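Local atomic coordinates of putative cytoplasmic protein (Enterobacter cloacae, PDB entry 4HFL), a protein that is the type VI secretion effector Tae4, an amidase that probably cleaves peptide bonds of the bacterial cell-wall peptidoglycan. Residues 131-136 with 164-169. Residues are numbered along the deposited sequence; the frame is centred on the assembly and turned at random.
Sequences TGHGWL and SFIPTN
Thr131 faces both Thr168 and Asn169 across a classic beta bulge, where strands 126-133 and 166-174, the two inner strands of the four-stranded antiparallel sheet of this amidase, run side by side near one end. The carbonyl of Thr131 receives two amides: Thr168 N binds Thr131 O at 2.8 Å, almost straight (173°) and in the carbonyl plane, whereas the bond from Asn169 N to Thr131 O is weak. Thr131 N in turn donates to Asn169 O. Beyond the bulge, His133 and Ile166 form a regular hydrogen-bonded pair, each amide donating to the other's carbonyl; the one from Ile166 N meets His133 O at 2.9 Å.

Between these pairs, Gly132 lies against Pro167, which as an imino acid has no N-H to offer. The backbones close in here, with Gly132 CA 3.1 Å from Ile166 O in a CA-H...O contact, a spacing made possible by the missing side chain. A chi1 of 163°, which sets CG opposite the backbone N, lets the Phe165 ring extend forward along its own strand to the backbone of Gly132 and Thr131, with CZ 3.3 Å from Gly132 N. His155 meets the same ring nearly at right angles, while Pro167 packs on Pro116 and Leu157.

On the sheet face carrying Thr131, His133, Ile166 and Asn169, paired side chains lie alongside each other. The His133 imidazole has a second conformer; in the one described, Ile166 CB sits over one face of the ring, offset toward its rim, in a CH-pi contact, and His133 ND1 donates to Gly134 O, which lies in the ring plane. Past the strand ends, Trp135 presents the pyrrole edge of its indole to Ser164, with NE1 3.6 Å from Ser164 CB.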
ATOM      1  N   THR A 131       4.182   9.914   2.548  1.00 19.53           N
ATOM      2  CA  THR A 131       3.517  10.355   3.775  1.00 13.82           C
ATOM      3  C   THR A 131       3.504  11.856   3.838  1.00 19.51           C
ATOM      4  O   THR A 131       4.294  12.511   3.172  1.00 18.40           O
ATOM      5  CB  THR A 131       4.193   9.826   5.033  1.00 19.38           C
ATOM      6  OG1 THR A 131       5.581  10.165   4.978  1.00 23.00           O
ATOM      7  CG2 THR A 131       4.033   8.303   5.127  1.00 20.61           C
ATOM      8  N   GLY A 132       2.593  12.403   4.633  1.00 23.18           N
ATOM      9  CA  GLY A 132       2.493  13.840   4.763  1.00 23.88           C
ATOM     10  C   GLY A 132       1.380  14.205   5.719  1.00 22.49           C
ATOM     11  O   GLY A 132       1.122  13.493   6.701  1.00 21.17           O
ATOM     12  N   HIS A 133       0.718  15.324   5.467  0.57 23.78           N
ATOM     13  CA  HIS A 133      -0.376  15.707   6.342  0.57 22.68           C
ATOM     14  C   HIS A 133      -1.486  16.396   5.570  0.57 20.92           C
ATOM     15  O   HIS A 133      -1.262  16.968   4.501  0.57 18.30           O
ATOM     16  CB  HIS A 133       0.128  16.614   7.473  0.57 24.71           C
ATOM     17  CG  HIS A 133       0.823  17.847   6.991  0.57 20.10           C
ATOM     18  ND1 HIS A 133       0.144  18.979   6.597  0.57 24.12           N
ATOM     19  CD2 HIS A 133       2.140  18.124   6.831  0.57 23.15           C
ATOM     20  CE1 HIS A 133       1.012  19.902   6.219  0.57 26.79           C
ATOM     21  NE2 HIS A 133       2.229  19.405   6.344  0.57 23.62           N
ATOM     22  N   GLY A 134      -2.689  16.337   6.126  1.00 23.78           N
ATOM     23  CA  GLY A 134      -3.820  17.047   5.573  1.00 22.63           C
ATOM     24  C   GLY A 134      -3.978  18.292   6.424  1.00 21.36           C
ATOM     25  O   GLY A 134      -3.011  18.781   7.000  1.00 22.08           O
ATOM     26  N   TRP A 135      -5.190  18.808   6.529  1.00 18.72           N
ATOM     27  CA  TRP A 135      -5.408  19.939   7.400  1.00 22.29           C
ATOM     28  C   TRP A 135      -5.373  19.573   8.874  1.00 21.34           C
ATOM     29  O   TRP A 135      -5.092  20.429   9.693  1.00 23.69           O
ATOM     30  CB  TRP A 135      -6.731  20.636   7.074  1.00 24.77           C
ATOM     31  CG  TRP A 135      -6.653  21.444   5.830  1.00 25.94           C
ATOM     32  CD1 TRP A 135      -6.904  21.020   4.561  1.00 28.05           C
ATOM     33  CD2 TRP A 135      -6.292  22.828   5.731  1.00 33.85           C
ATOM     34  NE1 TRP A 135      -6.724  22.059   3.671  1.00 32.75           N
ATOM     35  CE2 TRP A 135      -6.347  23.178   4.369  1.00 36.97           C
ATOM     36  CE3 TRP A 135      -5.940  23.808   6.667  1.00 33.17           C
ATOM     37  CZ2 TRP A 135      -6.058  24.467   3.918  1.00 37.31           C
ATOM     38  CZ3 TRP A 135      -5.645  25.080   6.219  1.00 35.88           C
ATOM     39  CH2 TRP A 135      -5.707  25.399   4.857  1.00 35.92           C
ATOM     40  N   LEU A 136      -5.647  18.317   9.224  1.00 20.42           N
ATOM     41  CA  LEU A 136      -5.751  17.964  10.645  1.00 24.48           C
ATOM     42  C   LEU A 136      -4.814  16.843  11.108  1.00 28.69           C
ATOM     43  O   LEU A 136      -4.316  16.862  12.239  1.00 30.15           O
ATOM     44  CB  LEU A 136      -7.193  17.607  11.004  1.00 26.09           C
ATOM     45  CG  LEU A 136      -8.187  18.760  10.993  1.00 23.89           C
ATOM     46  CD1 LEU A 136      -9.590  18.228  11.196  1.00 23.56           C
ATOM     47  CD2 LEU A 136      -7.845  19.810  12.066  1.00 23.96           C
ATOM     48  N   SER A 164      -5.997  18.004  -0.734  1.00 64.79           N
ATOM     49  CA  SER A 164      -5.280  18.983   0.075  1.00 59.09           C
ATOM     50  C   SER A 164      -4.138  18.351   0.887  1.00 56.08           C
ATOM     51  O   SER A 164      -3.759  18.882   1.938  1.00 56.94           O
ATOM     52  CB  SER A 164      -6.255  19.676   1.029  1.00 56.76           C
ATOM     53  OG  SER A 164      -7.492  19.922   0.392  1.00 56.36           O
ATOM     54  N   PHE A 165      -3.593  17.232   0.402  1.00 43.75           N
ATOM     55  CA  PHE A 165      -2.571  16.474   1.148  1.00 39.24           C
ATOM     56  C   PHE A 165      -1.131  16.874   0.802  1.00 31.16           C
ATOM     57  O   PHE A 165      -0.684  16.695  -0.332  1.00 35.26           O
ATOM     58  CB  PHE A 165      -2.777  14.974   0.924  1.00 35.26           C
ATOM     59  CG  PHE A 165      -1.581  14.102   1.300  1.00 36.87           C
ATOM     60  CD1 PHE A 165      -1.445  13.600   2.577  1.00 37.00           C
ATOM     61  CD2 PHE A 165      -0.632  13.738   0.346  1.00 38.47           C
ATOM     62  CE1 PHE A 165      -0.363  12.785   2.913  1.00 38.88           C
ATOM     63  CE2 PHE A 165       0.452  12.915   0.676  1.00 40.62           C
ATOM     64  CZ  PHE A 165       0.585  12.442   1.957  1.00 36.99           C
ATOM     65  N   ILE A 166      -0.409  17.400   1.787  1.00 26.84           N
ATOM     66  CA  ILE A 166       0.952  17.883   1.579  1.00 28.02           C
ATOM     67  C   ILE A 166       1.915  16.765   1.915  1.00 28.17           C
ATOM     68  O   ILE A 166       1.988  16.340   3.065  1.00 26.80           O
ATOM     69  CB  ILE A 166       1.290  19.099   2.467  1.00 29.18           C
ATOM     70  CG1 ILE A 166       0.207  20.181   2.364  1.00 37.04           C
ATOM     71  CG2 ILE A 166       2.658  19.665   2.079  1.00 29.77           C
ATOM     72  CD1 ILE A 166       0.177  20.918   1.035  1.00 38.71           C
ATOM     73  N   PRO A 167       2.645  16.272   0.903  1.00 26.46           N
ATOM     74  CA  PRO A 167       3.624  15.195   1.070  1.00 18.93           C
ATOM     75  C   PRO A 167       4.960  15.717   1.625  1.00 16.36           C
ATOM     76  O   PRO A 167       5.448  16.769   1.200  1.00 21.40           O
ATOM     77  CB  PRO A 167       3.787  14.661  -0.358  1.00 22.31           C
ATOM     78  CG  PRO A 167       3.570  15.873  -1.214  1.00 32.14           C
ATOM     79  CD  PRO A 167       2.546  16.721  -0.501  1.00 29.25           C
ATOM     80  N   THR A 168       5.547  14.990   2.571  1.00 18.14           N
ATOM     81  CA  THR A 168       6.794  15.413   3.195  1.00 19.13           C
ATOM     82  C   THR A 168       7.896  14.358   3.128  1.00 18.04           C
ATOM     83  O   THR A 168       9.056  14.657   3.428  1.00 19.00           O
ATOM     84  CB  THR A 168       6.576  15.842   4.660  1.00 23.58           C
ATOM     85  OG1 THR A 168       5.989  14.761   5.396  1.00 24.19           O
ATOM     86  CG2 THR A 168       5.647  17.056   4.723  1.00 23.27           C
ATOM     87  N   ASN A 169       7.538  13.132   2.736  1.00 18.58           N
ATOM     88  CA  ASN A 169       8.502  12.053   2.581  1.00 18.18           C
ATOM     89  C   ASN A 169       8.025  11.076   1.514  1.00 22.81           C
ATOM     90  O   ASN A 169       6.812  10.910   1.317  1.00 19.73           O
ATOM     91  CB  ASN A 169       8.683  11.278   3.901  1.00 19.18           C
ATOM     92  CG  ASN A 169       9.631  10.085   3.752  1.00 26.40           C
ATOM     93  OD1 ASN A 169       9.228   8.986   3.329  1.00 24.79           O
ATOM     94  ND2 ASN A 169      10.900  10.305   4.076  1.00 17.09           N
TER